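Local coordinates for GARP domain-containing protein (Trypanosoma brucei brucei TREU927, PDB 6XZ6), which serves as a trypanosome receptor for the host complement regulator factor H, one that increases transmission of the parasite to tsetse flies, at residues E18-Q22 with A150-A154; K25-L29 with D144-P148. One frame throughout, in Å; residues are numbered along the deposited sequence.

Contact 1 (E18-Q22 with A150-A154)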
ATOM      1  N   GLU A  18      10.237   9.718   6.284  1.00 22.54           N
ATOM      2  CA  GLU A  18       8.775   9.701   6.321  1.00 21.32           C
ATOM      3  C   GLU A  18       8.241   8.828   5.200  1.00 24.15           C
ATOM      4  O   GLU A  18       7.421   7.967   5.458  1.00 24.22           O
ATOM      5  CB  GLU A  18       8.228  11.148   6.234  1.00 22.91           C
ATOM      6  CG  GLU A  18       6.732  11.323   6.452  1.00 37.33           C
ATOM      7  CD  GLU A  18       6.138  12.722   6.340  1.00 73.08           C
ATOM      8  OE1 GLU A  18       6.811  13.651   5.825  1.00 50.01           O
ATOM      9  OE2 GLU A  18       4.970  12.879   6.764  1.00 83.84           O
ATOM     10  N   VAL A  19       8.729   9.022   3.960  1.00 20.33           N
ATOM     11  CA  VAL A  19       8.343   8.239   2.786  1.00 18.05           C
ATOM     12  C   VAL A  19       8.734   6.769   2.928  1.00 21.42           C
ATOM     13  O   VAL A  19       7.909   5.905   2.627  1.00 23.73           O
ATOM     14  CB  VAL A  19       8.860   8.843   1.457  1.00 21.42           C
ATOM     15  CG1 VAL A  19       8.684   7.865   0.335  1.00 21.35           C
ATOM     16  CG2 VAL A  19       8.160  10.148   1.112  1.00 21.13           C
ATOM     17  N   ALA A  20       9.979   6.472   3.356  1.00 16.64           N
ATOM     18  CA  ALA A  20      10.478   5.087   3.519  1.00 17.16           C
ATOM     19  C   ALA A  20       9.643   4.262   4.495  1.00 23.78           C
ATOM     20  O   ALA A  20       9.378   3.085   4.230  1.00 24.03           O
ATOM     21  CB  ALA A  20      11.926   5.098   3.970  1.00 18.24           C
ATOM     22  N   LYS A  21       9.237   4.889   5.623  1.00 22.34           N
ATOM     23  CA  LYS A  21       8.416   4.319   6.696  1.00 23.26           C
ATOM     24  C   LYS A  21       7.019   3.935   6.192  1.00 28.97           C
ATOM     25  O   LYS A  21       6.493   2.903   6.596  1.00 31.68           O
ATOM     26  CB  LYS A  21       8.311   5.306   7.852  1.00 25.39           C
ATOM     27  CG  LYS A  21       9.513   5.331   8.788  1.00 26.44           C
ATOM     28  CD  LYS A  21       9.353   6.436   9.846  1.00 27.08           C
ATOM     29  CE  LYS A  21       8.324   6.128  10.902  1.00 42.85           C
ATOM     30  NZ  LYS A  21       8.385   7.062  12.057  1.00 58.42           N
ATOM     31  N   GLN A  22       6.439   4.740   5.293  1.00 24.29           N
ATOM     32  CA  GLN A  22       5.128   4.485   4.662  1.00 22.40           C
ATOM     33  C   GLN A  22       5.211   3.331   3.668  1.00 25.26           C
ATOM     34  O   GLN A  22       4.286   2.523   3.594  1.00 27.42           O
ATOM     35  CB  GLN A  22       4.647   5.724   3.911  1.00 21.52           C
ATOM     36  CG  GLN A  22       4.287   6.867   4.828  1.00  9.78           C
ATOM     37  CD  GLN A  22       3.890   8.090   4.059  1.00 20.51           C
ATOM     38  OE1 GLN A  22       4.157   8.250   2.851  1.00 14.09           O
ATOM     39  NE2 GLN A  22       3.232   8.979   4.748  1.00 15.00           N
ATOM     40  N   ALA A 150      -1.849  10.912   4.003  1.00 26.81           N
ATOM     41  CA  ALA A 150      -0.478  10.862   4.538  1.00 24.76           C
ATOM     42  C   ALA A 150       0.496  10.538   3.421  1.00 26.38           C
ATOM     43  O   ALA A 150       1.589  11.095   3.384  1.00 25.92           O
ATOM     44  CB  ALA A 150      -0.366   9.816   5.635  1.00 25.64           C
ATOM     45  N   LEU A 151       0.099   9.650   2.504  1.00 20.93           N
ATOM     46  CA  LEU A 151       0.900   9.270   1.353  1.00 19.80           C
ATOM     47  C   LEU A 151       1.190  10.481   0.449  1.00 26.08           C
ATOM     48  O   LEU A 151       2.353  10.686   0.119  1.00 29.41           O
ATOM     49  CB  LEU A 151       0.185   8.143   0.583  1.00 19.15           C
ATOM     50  CG  LEU A 151       1.000   7.183  -0.265  1.00 22.45           C
ATOM     51  CD1 LEU A 151       2.101   6.498   0.532  1.00 21.67           C
ATOM     52  CD2 LEU A 151       0.107   6.125  -0.800  1.00 26.38           C
ATOM     53  N   THR A 152       0.175  11.310   0.090  1.00 20.75           N
ATOM     54  CA  THR A 152       0.338  12.486  -0.788  1.00 19.55           C
ATOM     55  C   THR A 152       1.064  13.632  -0.092  1.00 24.88           C
ATOM     56  O   THR A 152       1.837  14.345  -0.737  1.00 25.38           O
ATOM     57  CB  THR A 152      -1.000  12.963  -1.405  1.00 22.65           C
ATOM     58  OG1 THR A 152      -1.920  13.319  -0.370  1.00 31.16           O
ATOM     59  CG2 THR A 152      -1.639  11.944  -2.297  1.00 12.33           C
ATOM     60  N   ARG A 153       0.800  13.837   1.212  1.00 21.74           N
ATOM     61  CA  ARG A 153       1.440  14.900   2.003  1.00 22.01           C
ATOM     62  C   ARG A 153       2.960  14.710   2.020  1.00 27.87           C
ATOM     63  O   ARG A 153       3.706  15.640   1.695  1.00 30.95           O
ATOM     64  CB  ARG A 153       0.882  14.913   3.418  1.00 21.28           C
ATOM     65  CG  ARG A 153       1.043  16.237   4.141  1.00 40.29           C
ATOM     66  CD  ARG A 153       0.898  16.118   5.645  1.00 51.43           C
ATOM     67  NE  ARG A 153       1.681  14.994   6.147  1.00 59.65           N
ATOM     68  CZ  ARG A 153       1.165  13.971   6.807  1.00 68.38           C
ATOM     69  NH1 ARG A 153      -0.128  13.952   7.109  1.00 51.33           N
ATOM     70  NH2 ARG A 153       1.937  12.960   7.181  1.00 58.30           N
ATOM     71  N   ALA A 154       3.408  13.486   2.313  1.00 21.86           N
ATOM     72  CA  ALA A 154       4.809  13.129   2.344  1.00 20.56           C
ATOM     73  C   ALA A 154       5.440  13.208   0.929  1.00 24.26           C
ATOM     74  O   ALA A 154       6.627  13.554   0.807  1.00 24.31           O
ATOM     75  CB  ALA A 154       4.963  11.740   2.937  1.00 20.72           C
TER
HETATM   76  O   HOH W   1       4.534  15.938   5.704  1.00 39.91           O
HETATM   77  O   HOH W   2       4.720   9.442   0.399  1.00 14.66           O
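Gln22 reaches from helix 4-61 to the near-antiparallel helix 148-161, the two short axes lying 10.0 Å apart at 151°. With CG anti to the carbonyl carbon (chi1 -69°) and the chain extended beyond it, CB and CG serve as a spacer that carries CD over the CB of Ala154. The amide then divides its work. NE2 donates to Ala150 O at 3.0 Å, coming from above the carbonyl plane rather than along a lone pair, while the helical Ala154 N uses the other face of that plane. OE1 lies 3.6 Å from Leu151 CD1 and accepts from a water that also donates to Leu151 O. Val19 CG2 packs on Ala154 CB at 4.0 Å, and Val19 also touches Phe115 and Tyr170 of the neighbouring long helices. Toward the more exposed side, Arg153 NH2 meets Glu18 OE2 at 3.1 Å in a nearly straight salt bridge, carboxylate and guanidinium almost coplanar; a second water links Glu18 OE1 to Arg153 NE. Over the methyl of Ala154 the buried amide thus reaches two backbone carbonyls, one directly and one through water, and the charged pair adds a further tie between the helices.

Contact 2 (K25-L29 with D144-P148)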
ATOM      1  N   LYS A  25       5.306  -0.048   5.446  1.00 20.40           N
ATOM      2  CA  LYS A  25       3.991  -0.330   6.026  1.00 20.44           C
ATOM      3  C   LYS A  25       2.992  -0.798   5.001  1.00 26.34           C
ATOM      4  O   LYS A  25       2.236  -1.703   5.324  1.00 29.41           O
ATOM      5  CB  LYS A  25       3.433   0.872   6.822  1.00 21.76           C
ATOM      6  CG  LYS A  25       2.121   0.641   7.593  1.00 23.32           C
ATOM      7  CD  LYS A  25       2.213  -0.527   8.587  1.00 28.80           C
ATOM      8  CE  LYS A  25       1.075  -0.577   9.555  1.00 23.79           C
ATOM      9  NZ  LYS A  25       0.929  -1.938  10.134  1.00 45.02           N
ATOM     10  N   LEU A  26       2.961  -0.202   3.786  1.00 21.95           N
ATOM     11  CA  LEU A  26       2.018  -0.593   2.713  1.00 21.14           C
ATOM     12  C   LEU A  26       1.873  -2.117   2.485  1.00 26.23           C
ATOM     13  O   LEU A  26       0.725  -2.542   2.407  1.00 29.85           O
ATOM     14  CB  LEU A  26       2.287   0.090   1.356  1.00 19.43           C
ATOM     15  CG  LEU A  26       1.758   1.505   1.145  1.00 22.43           C
ATOM     16  CD1 LEU A  26       2.052   1.981  -0.280  1.00 21.17           C
ATOM     17  CD2 LEU A  26       0.277   1.600   1.422  1.00 22.91           C
ATOM     18  N   PRO A  27       2.931  -2.964   2.352  1.00 18.83           N
ATOM     19  CA  PRO A  27       2.690  -4.398   2.094  1.00 18.72           C
ATOM     20  C   PRO A  27       2.055  -5.155   3.271  1.00 27.03           C
ATOM     21  O   PRO A  27       1.393  -6.191   3.076  1.00 29.25           O
ATOM     22  CB  PRO A  27       4.086  -4.948   1.797  1.00 19.89           C
ATOM     23  CG  PRO A  27       4.949  -3.830   1.632  1.00 23.09           C
ATOM     24  CD  PRO A  27       4.375  -2.685   2.376  1.00 19.66           C
ATOM     25  N   LEU A  28       2.280  -4.651   4.494  1.00 23.09           N
ATOM     26  CA  LEU A  28       1.745  -5.222   5.726  1.00 24.15           C
ATOM     27  C   LEU A  28       0.248  -4.887   5.814  1.00 29.29           C
ATOM     28  O   LEU A  28      -0.565  -5.736   6.132  1.00 31.85           O
ATOM     29  CB  LEU A  28       2.514  -4.676   6.940  1.00 24.94           C
ATOM     30  CG  LEU A  28       4.047  -4.523   6.839  1.00 27.73           C
ATOM     31  CD1 LEU A  28       4.593  -3.790   8.064  1.00 27.58           C
ATOM     32  CD2 LEU A  28       4.729  -5.854   6.688  1.00 29.26           C
ATOM     33  N   LEU A  29      -0.110  -3.668   5.464  1.00 24.59           N
ATOM     34  CA  LEU A  29      -1.464  -3.134   5.389  1.00 24.36           C
ATOM     35  C   LEU A  29      -2.281  -3.870   4.299  1.00 27.61           C
ATOM     36  O   LEU A  29      -3.367  -4.340   4.603  1.00 29.92           O
ATOM     37  CB  LEU A  29      -1.315  -1.652   5.047  1.00 23.50           C
ATOM     38  CG  LEU A  29      -2.497  -0.750   5.156  1.00 28.84           C
ATOM     39  CD1 LEU A  29      -2.039   0.650   5.533  1.00 28.74           C
ATOM     40  CD2 LEU A  29      -3.252  -0.707   3.837  1.00 31.61           C
ATOM     41  N   ASP A 144       3.214   3.721  11.545  1.00 35.94           N
ATOM     42  CA  ASP A 144       2.131   3.155  12.322  1.00 37.83           C
ATOM     43  C   ASP A 144       0.899   2.895  11.468  1.00 37.62           C
ATOM     44  O   ASP A 144       0.227   1.905  11.667  1.00 37.06           O
ATOM     45  CB  ASP A 144       1.835   4.041  13.542  1.00 42.91           C
ATOM     46  CG  ASP A 144       2.958   4.033  14.569  1.00 62.81           C
ATOM     47  OD1 ASP A 144       3.396   2.931  14.965  1.00 63.10           O
ATOM     48  OD2 ASP A 144       3.402   5.130  14.974  1.00 78.04           O
ATOM     49  N   ASP A 145       0.620   3.766  10.512  1.00 34.31           N
ATOM     50  CA  ASP A 145      -0.489   3.625   9.572  1.00 34.58           C
ATOM     51  C   ASP A 145      -0.158   4.355   8.260  1.00 34.31           C
ATOM     52  O   ASP A 145       0.866   5.052   8.160  1.00 32.17           O
ATOM     53  CB  ASP A 145      -1.822   4.137  10.189  1.00 39.74           C
ATOM     54  CG  ASP A 145      -3.113   3.760   9.432  1.00 61.72           C
ATOM     55  OD1 ASP A 145      -3.068   2.812   8.586  1.00 60.75           O
ATOM     56  OD2 ASP A 145      -4.167   4.420   9.677  1.00 69.35           O
ATOM     57  N   VAL A 146      -0.984   4.119   7.231  1.00 29.42           N
ATOM     58  CA  VAL A 146      -0.907   4.780   5.930  1.00 28.01           C
ATOM     59  C   VAL A 146      -2.350   5.088   5.495  1.00 34.41           C
ATOM     60  O   VAL A 146      -3.213   4.196   5.397  1.00 34.56           O
ATOM     61  CB  VAL A 146      -0.101   4.051   4.817  1.00 29.97           C
ATOM     62  CG1 VAL A 146       0.171   4.985   3.640  1.00 27.84           C
ATOM     63  CG2 VAL A 146       1.212   3.495   5.343  1.00 30.27           C
ATOM     64  N   THR A 147      -2.614   6.377   5.306  1.00 31.67           N
ATOM     65  CA  THR A 147      -3.890   6.870   4.816  1.00 30.89           C
ATOM     66  C   THR A 147      -3.569   7.486   3.465  1.00 30.91           C
ATOM     67  O   THR A 147      -2.454   7.977   3.305  1.00 30.38           O
ATOM     68  CB  THR A 147      -4.485   7.943   5.757  1.00 38.48           C
ATOM     69  OG1 THR A 147      -3.567   9.024   5.900  1.00 38.53           O
ATOM     70  CG2 THR A 147      -4.900   7.389   7.110  1.00 37.10           C
ATOM     71  N   PRO A 148      -4.506   7.538   2.501  1.00 25.50           N
ATOM     72  CA  PRO A 148      -4.220   8.246   1.240  1.00 24.18           C
ATOM     73  C   PRO A 148      -3.667   9.674   1.398  1.00 26.76           C
ATOM     74  O   PRO A 148      -2.781  10.044   0.658  1.00 25.15           O
ATOM     75  CB  PRO A 148      -5.583   8.237   0.532  1.00 26.48           C
ATOM     76  CG  PRO A 148      -6.243   6.997   1.041  1.00 30.13           C
ATOM     77  CD  PRO A 148      -5.883   7.000   2.501  1.00 26.97           C
TER
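Residues 25-29 of helix 4-61 face the irregular segment 144-148, whose residues Asp145 and Val146 have extended backbones. The CA atoms of Leu26 and Val146 approach to 6.9 Å, and no hydrogen bond joins the two segments. The helix is kinked here: Pro27 has no N-H to give, and Leu28 N lacks its bond to the preceding turn, bonding only weakly to Lys25 O. Val146 points toward the helix and is touched by three side chains of 25-29. Its CG2 lies 3.7 Å from Lys25 CB, the two side chains running past each other in opposite directions; CG1 meets Leu26 CD2 at 4.0 Å, nearly at a right angle; and CB lies 4.0 Å from Leu29 CD1. This is a loop residue plugged into the elongated helical bundle of this GARP-family protein: Leu181 of helix 165-208 touches both Val146 and Leu29, while Phe107 of helix 67-125 packs on Leu26. Directly after Val146, Thr147 is the N-cap of helix 148-161, its OG1 bonded to Ala150 N. Lys25 bends at chi2 (57°), which brings CE to 3.4 Å from Asp144 O. Its NZ stays 6.4 Å from Asp145 OD1, so the opposite charges are near but not in contact. That same OD1 lies 3.9 Å from Leu29 CD1 and accepts a weak bond from Val146 N.

Overall arrangement
Contacts 1 and 2 follow one another along helix 4-61, their centres about 9 Å apart, and on the other side the chain runs from the linker of contact 2 straight into the helix of contact 1. Val146 joins them: its CG2 lies 3.7 Å from Gln22 O and its CG1 4.0 Å from Leu151 CD1. Polar bonds mix with packing in contact 1, whereas contact 2 relies on van der Waals contact, much of it around one valine. The centre of contact 1 lies about 18 Å from that of the chain, the centre of contact 2 about 10 Å. No other protein chain of the assembly, which includes a factor H domain, touches either contact.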